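Local coordinates for protein deoxyribodipyrimidine photo-lyase (Oryza sativa Japonica Group, PDB 3UMV) that repairs ultraviolet-damaged DNA, using light and a bound FAD to split cyclobutane pyrimidine dimers back into separate pyrimidines, at residues P69-F74 with P110-T115; G38-W43 with T132-F137. All coordinates share one frame; numbering follows the deposited sequence.

Contact 1: P69-F74 with P110-T115; sequences PLAVAF and PFFLFT. With URE (urea), chain N.
Val72 CG1 comes up to the edge of the Phe111 ring, near the ring plane, 3.7 Å from Phe111 CD1, while the far end of the same ring reaches along to the next residue on that face, Phe111 CZ lying 3.7 Å from Phe74 CB. Phe111 CG stands anti to its own backbone N (chi1 179°), which carries the ring forward along the strand direction and lets one phenylalanine span two neighbours. Phe74 and Leu113 run alongside each other, Phe74 CD2 3.9 Å from Leu113 CD1. Helix 87-106 packs on this side against Phe74 and Phe111, so large apolar residues suit it.

On the other side of the sheet the partners are smaller. With CG anti to the carbonyl carbon (chi1 -68°), the Phe112 ring brings its edge to Val72 O and to Ala71 CB, which lies 3.8 Å from Phe112 CE2. Ala73 CB touches both Phe112 CB and the Phe114 ring at CE1; small methyls suit these places because the flanks of the rings press against them. Helix 120-127 packs on Phe112 and Phe114.

Between these layers the backbones pair in parallel as the two strands of a right-handed beta-alpha-beta crossover through helix 87-106. Val72 N donates to Pro110 O, Phe112 N to Val72 O, Phe74 N to Phe112 O at 2.8 Å, and Phe114 N to Phe74 O. Proline can serve at the start of this run because only its carbonyl is used. At the outer edge, urea N1 donates to Leu113 O (3.2 Å, 153° at the hydrogen); Glu218 N also bonds the urea. The outward-facing carbonyl of this edge strand therefore remains able to accept a hydrogen bond from a small polar molecule beside the Phe112 and Phe114 rings.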
loop_
_atom_site.group_PDB
_atom_site.type_symbol
_atom_site.label_atom_id
_atom_site.label_comp_id
_atom_site.label_asym_id
_atom_site.label_seq_id
_atom_site.Cartn_x
_atom_site.Cartn_y
_atom_site.Cartn_z
ATOM N N PRO A 69 8.446 15.130 25.888
ATOM C CA PRO A 69 9.057 15.183 24.555
ATOM C C PRO A 69 8.505 14.115 23.615
ATOM O O PRO A 69 7.884 13.147 24.064
ATOM C CB PRO A 69 10.536 14.925 24.839
ATOM C CG PRO A 69 10.541 14.122 26.076
ATOM C CD PRO A 69 9.383 14.618 26.903
ATOM N N LEU A 70 8.756 14.310 22.323
ATOM C CA LEU A 70 8.192 13.487 21.254
ATOM C C LEU A 70 9.297 12.995 20.329
ATOM O O LEU A 70 10.156 13.777 19.920
ATOM C CB LEU A 70 7.208 14.319 20.434
ATOM C CG LEU A 70 6.605 13.650 19.187
ATOM C CD1 LEU A 70 5.718 12.489 19.567
ATOM C CD2 LEU A 70 5.826 14.653 18.365
ATOM N N ALA A 71 9.273 11.704 20.003
ATOM C CA ALA A 71 10.242 11.119 19.078
ATOM C C ALA A 71 9.551 10.215 18.060
ATOM O O ALA A 71 8.484 9.667 18.340
ATOM C CB ALA A 71 11.287 10.327 19.823
ATOM N N VAL A 72 10.159 10.084 16.883
ATOM C CA VAL A 72 9.698 9.142 15.863
ATOM C C VAL A 72 10.728 8.022 15.751
ATOM O O VAL A 72 11.939 8.271 15.807
ATOM C CB VAL A 72 9.542 9.822 14.479
ATOM C CG1 VAL A 72 9.161 8.791 13.422
ATOM C CG2 VAL A 72 8.527 10.956 14.544
ATOM N N ALA A 73 10.257 6.786 15.621
ATOM C CA ALA A 73 11.144 5.644 15.429
ATOM C C ALA A 73 10.668 4.801 14.258
ATOM O O ALA A 73 9.473 4.560 14.115
ATOM C CB ALA A 73 11.219 4.791 16.705
ATOM N N PHE A 74 11.601 4.374 13.406
ATOM C CA PHE A 74 11.266 3.500 12.285
ATOM C C PHE A 74 12.097 2.232 12.360
ATOM O O PHE A 74 13.326 2.296 12.488
ATOM C CB PHE A 74 11.532 4.188 10.947
ATOM C CG PHE A 74 11.107 3.372 9.766
ATOM C CD1 PHE A 74 9.837 3.534 9.225
ATOM C CD2 PHE A 74 11.948 2.416 9.216
ATOM C CE1 PHE A 74 9.430 2.770 8.149
ATOM C CE2 PHE A 74 11.546 1.649 8.135
ATOM C CZ PHE A 74 10.290 1.822 7.597
ATOM N N PRO A 110 13.294 14.314 16.597
ATOM C CA PRO A 110 14.238 13.193 16.634
ATOM C C PRO A 110 13.708 12.011 15.836
ATOM O O PRO A 110 12.558 11.624 16.025
ATOM C CB PRO A 110 14.287 12.828 18.123
ATOM C CG PRO A 110 13.778 14.027 18.835
ATOM C CD PRO A 110 12.763 14.634 17.933
ATOM N N PHE A 111 14.535 11.448 14.958
ATOM C CA PHE A 111 14.125 10.294 14.160
ATOM C C PHE A 111 15.088 9.147 14.436
ATOM O O PHE A 111 16.255 9.211 14.060
ATOM C CB PHE A 111 14.123 10.652 12.666
ATOM C CG PHE A 111 13.727 9.514 11.749
ATOM C CD1 PHE A 111 12.399 9.137 11.607
ATOM C CD2 PHE A 111 14.688 8.845 11.008
ATOM C CE1 PHE A 111 12.037 8.090 10.739
ATOM C CE2 PHE A 111 14.336 7.805 10.153
ATOM C CZ PHE A 111 13.003 7.431 10.021
ATOM N N PHE A 112 14.594 8.099 15.094
ATOM C CA PHE A 112 15.391 6.904 15.361
ATOM C C PHE A 112 15.215 5.869 14.249
ATOM O O PHE A 112 14.102 5.419 13.986
ATOM C CB PHE A 112 14.974 6.266 16.686
ATOM C CG PHE A 112 15.316 7.093 17.896
ATOM C CD1 PHE A 112 16.492 6.878 18.591
ATOM C CD2 PHE A 112 14.455 8.084 18.336
ATOM C CE1 PHE A 112 16.809 7.639 19.710
ATOM C CE2 PHE A 112 14.765 8.856 19.460
ATOM C CZ PHE A 112 15.943 8.631 20.146
ATOM N N LEU A 113 16.317 5.499 13.603
ATOM C CA LEU A 113 16.299 4.459 12.584
ATOM C C LEU A 113 16.913 3.169 13.109
ATOM O O LEU A 113 18.071 3.152 13.525
ATOM C CB LEU A 113 17.056 4.909 11.337
ATOM C CG LEU A 113 17.013 3.858 10.226
ATOM C CD1 LEU A 113 15.585 3.596 9.809
ATOM C CD2 LEU A 113 17.854 4.291 9.029
ATOM N N PHE A 114 16.134 2.090 13.078
ATOM C CA PHE A 114 16.591 0.787 13.561
ATOM C C PHE A 114 16.611 -0.232 12.421
ATOM O O PHE A 114 15.577 -0.506 11.805
ATOM C CB PHE A 114 15.678 0.292 14.685
ATOM C CG PHE A 114 15.721 1.147 15.929
ATOM C CD1 PHE A 114 14.585 1.802 16.381
ATOM C CD2 PHE A 114 16.895 1.294 16.642
ATOM C CE1 PHE A 114 14.621 2.578 17.534
ATOM C CE2 PHE A 114 16.943 2.076 17.791
ATOM C CZ PHE A 114 15.809 2.722 18.236
ATOM N N THR A 115 17.779 -0.790 12.120
ATOM C CA THR A 115 17.862 -1.749 11.022
ATOM C C THR A 115 17.917 -3.217 11.473
ATOM O O THR A 115 18.035 -4.127 10.650
ATOM C CB THR A 115 19.019 -1.413 10.058
ATOM O OG1 THR A 115 20.234 -1.238 10.795
ATOM C CG2 THR A 115 18.705 -0.124 9.315
HETATM C C URE N . 19.460 4.494 17.194
HETATM O O URE N . 19.280 5.607 16.728
HETATM N N1 URE N . 19.414 3.448 16.410
HETATM N N2 URE N . 19.688 4.348 18.476
#

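Contact 2: G38-W43 with T132-F137; sequences GPVVYW and TLVADF
Tyr42 OH donates to Asp136 OD1 at 2.7 Å, a polar tie at the C-terminal end of two parallel strands in the Rossmann-like alpha/beta domain of the photolyase. Ring and carboxylate stand nearly perpendicular, 81° apart, and the hydroxyl meets OD1 on its anti side. The ring is swung forward along the strand by a chi1 of 165°, with CG anti to the backbone N, and its edge passes Val134 O, 3.4 Å from Tyr42 CD1. On this face Val40 CG1 and Val134 CG2 touch as well, beta-branched residues well suited to extended strands.

On the opposite face, that of Val41 and Trp43, Leu133 CD1 packs 3.8 Å from Trp43 CB, under helix 141-157, where a broad indole and a long leucine fill the space between sheet and helix. The backbones are joined by Val41 N to Thr132 O, Val134 N to Val41 O, and Trp43 N to Val134 O, the last more bent at 146°.

Further out, Asp136 is fixed by the loop after strand 40-44: OD1 also accepts from Leu45 N and Asp47 N, and OD2 from Arg46 N. Asn53 ND2 bonds Tyr42 OH. A phenylalanine in place of Tyr42 would probably leave Asp136 OD1 short of one donor and Asn53 ND2 without its hydroxyl partner. A water links Trp43 to Asp136, donating to Trp43 O and Asp136 OD2, each at 2.8 Å, and accepting from Asp136 N at 3.1 Å.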
loop_
_atom_site.group_PDB
_atom_site.type_symbol
_atom_site.label_atom_id
_atom_site.label_comp_id
_atom_site.label_asym_id
_atom_site.label_seq_id
_atom_site.Cartn_x
_atom_site.Cartn_y
_atom_site.Cartn_z
ATOM N N GLY A 38 6.983 11.091 30.822
ATOM C CA GLY A 38 7.825 10.285 29.957
ATOM C C GLY A 38 7.570 10.599 28.488
ATOM O O GLY A 38 6.461 10.981 28.119
ATOM N N PRO A 39 8.602 10.445 27.649
ATOM C CA PRO A 39 8.510 10.693 26.205
ATOM C C PRO A 39 7.370 9.925 25.536
ATOM O O PRO A 39 6.964 8.858 26.001
ATOM C CB PRO A 39 9.852 10.180 25.676
ATOM C CG PRO A 39 10.803 10.340 26.866
ATOM C CD PRO A 39 9.956 10.045 28.072
ATOM N N VAL A 40 6.857 10.478 24.444
ATOM C CA VAL A 40 5.941 9.759 23.577
ATOM C C VAL A 40 6.722 9.336 22.337
ATOM O O VAL A 40 7.455 10.144 21.756
ATOM C CB VAL A 40 4.751 10.646 23.146
ATOM C CG1 VAL A 40 3.851 9.889 22.156
ATOM C CG2 VAL A 40 3.971 11.130 24.383
ATOM N N VAL A 41 6.587 8.070 21.947
ATOM C CA VAL A 41 7.285 7.560 20.771
ATOM C C VAL A 41 6.275 7.121 19.726
ATOM O O VAL A 41 5.392 6.321 20.031
ATOM C CB VAL A 41 8.153 6.342 21.114
ATOM C CG1 VAL A 41 8.825 5.781 19.850
ATOM C CG2 VAL A 41 9.186 6.709 22.168
ATOM N N TYR A 42 6.401 7.656 18.508
ATOM C CA TYR A 42 5.607 7.198 17.380
ATOM C C TYR A 42 6.440 6.195 16.585
ATOM O O TYR A 42 7.475 6.542 16.007
ATOM C CB TYR A 42 5.154 8.376 16.495
ATOM C CG TYR A 42 4.637 7.988 15.121
ATOM C CD1 TYR A 42 3.865 6.842 14.933
ATOM C CD2 TYR A 42 4.902 8.786 14.005
ATOM C CE1 TYR A 42 3.401 6.478 13.672
ATOM C CE2 TYR A 42 4.428 8.435 12.730
ATOM C CZ TYR A 42 3.671 7.290 12.576
ATOM O OH TYR A 42 3.191 6.943 11.327
ATOM N N TRP A 43 6.015 4.939 16.631
ATOM C CA TRP A 43 6.610 3.895 15.818
ATOM C C TRP A 43 5.992 3.984 14.425
ATOM O O TRP A 43 4.882 3.517 14.194
ATOM C CB TRP A 43 6.372 2.520 16.464
ATOM C CG TRP A 43 6.807 1.349 15.610
ATOM C CD1 TRP A 43 7.596 1.391 14.492
ATOM C CD2 TRP A 43 6.449 -0.033 15.793
ATOM N NE1 TRP A 43 7.765 0.130 13.988
ATOM C CE2 TRP A 43 7.070 -0.764 14.761
ATOM C CE3 TRP A 43 5.666 -0.723 16.732
ATOM C CZ2 TRP A 43 6.929 -2.159 14.631
ATOM C CZ3 TRP A 43 5.533 -2.116 16.605
ATOM C CH2 TRP A 43 6.161 -2.810 15.565
ATOM N N THR A 132 4.152 6.549 26.494
ATOM C CA THR A 132 3.265 5.992 25.481
ATOM C C THR A 132 3.988 5.632 24.188
ATOM O O THR A 132 4.833 6.382 23.712
ATOM C CB THR A 132 2.112 6.965 25.155
ATOM O OG1 THR A 132 1.481 7.381 26.375
ATOM C CG2 THR A 132 1.070 6.294 24.255
ATOM N N LEU A 133 3.644 4.473 23.635
ATOM C CA LEU A 133 4.040 4.105 22.284
ATOM C C LEU A 133 2.818 4.222 21.383
ATOM O O LEU A 133 1.768 3.669 21.693
ATOM C CB LEU A 133 4.554 2.661 22.260
ATOM C CG LEU A 133 4.822 2.034 20.886
ATOM C CD1 LEU A 133 6.025 2.669 20.230
ATOM C CD2 LEU A 133 5.025 0.528 21.021
ATOM N N VAL A 134 2.948 4.947 20.276
ATOM C CA VAL A 134 1.862 5.047 19.303
ATOM C C VAL A 134 2.272 4.329 18.030
ATOM O O VAL A 134 3.325 4.601 17.483
ATOM C CB VAL A 134 1.541 6.510 18.955
ATOM C CG1 VAL A 134 0.407 6.570 17.911
ATOM C CG2 VAL A 134 1.195 7.289 20.228
ATOM N N ALA A 135 1.444 3.410 17.550
ATOM C CA ALA A 135 1.744 2.763 16.269
ATOM C C ALA A 135 0.714 3.154 15.220
ATOM O O ALA A 135 -0.400 3.531 15.569
ATOM C CB ALA A 135 1.799 1.246 16.426
ATOM N N ASP A 136 1.089 3.078 13.946
ATOM C CA ASP A 136 0.122 3.212 12.864
ATOM C C ASP A 136 -0.452 1.836 12.499
ATOM O O ASP A 136 -0.180 0.840 13.183
ATOM C CB ASP A 136 0.661 4.023 11.646
ATOM C CG ASP A 136 2.005 3.492 11.095
ATOM O OD1 ASP A 136 2.852 4.318 10.663
ATOM O OD2 ASP A 136 2.198 2.257 11.043
ATOM N N PHE A 137 -1.292 1.788 11.473
ATOM C CA PHE A 137 -2.066 0.581 11.187
ATOM C C PHE A 137 -1.856 -0.022 9.814
ATOM O O PHE A 137 -1.896 0.678 8.800
ATOM C CB PHE A 137 -3.577 0.831 11.334
ATOM C CG PHE A 137 -4.410 -0.284 10.767
ATOM C CD1 PHE A 137 -4.937 -0.188 9.488
ATOM C CD2 PHE A 137 -4.606 -1.456 11.485
ATOM C CE1 PHE A 137 -5.691 -1.239 8.944
ATOM C CE2 PHE A 137 -5.343 -2.512 10.955
ATOM C CZ PHE A 137 -5.884 -2.399 9.669
HETATM O O HOH W 1 3.509 1.278 13.373
#

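Both contacts belong to one sheet, their centres 10 Å apart. Strands 132-135, 40-44, 70-75 and 111-114 lie in that order across it, so contact 2 pairs two inner strands and contact 1 reaches one edge of the sheet. Along the chain the segments come in the order 38-43, 69-74, 110-115, 132-137, contact 1 nested within the loop that contact 2 closes. Strands 40-44 and 70-75 join the two directly: Ala73 N lies 2.8 Å from Tyr42 O, a probable hydrogen bond, and helix 54-66 packs on side chains of both. Together they form four neighbouring parallel strands of the photolyase/cryptochrome alpha/beta domain, beside the separate helical region that binds FAD.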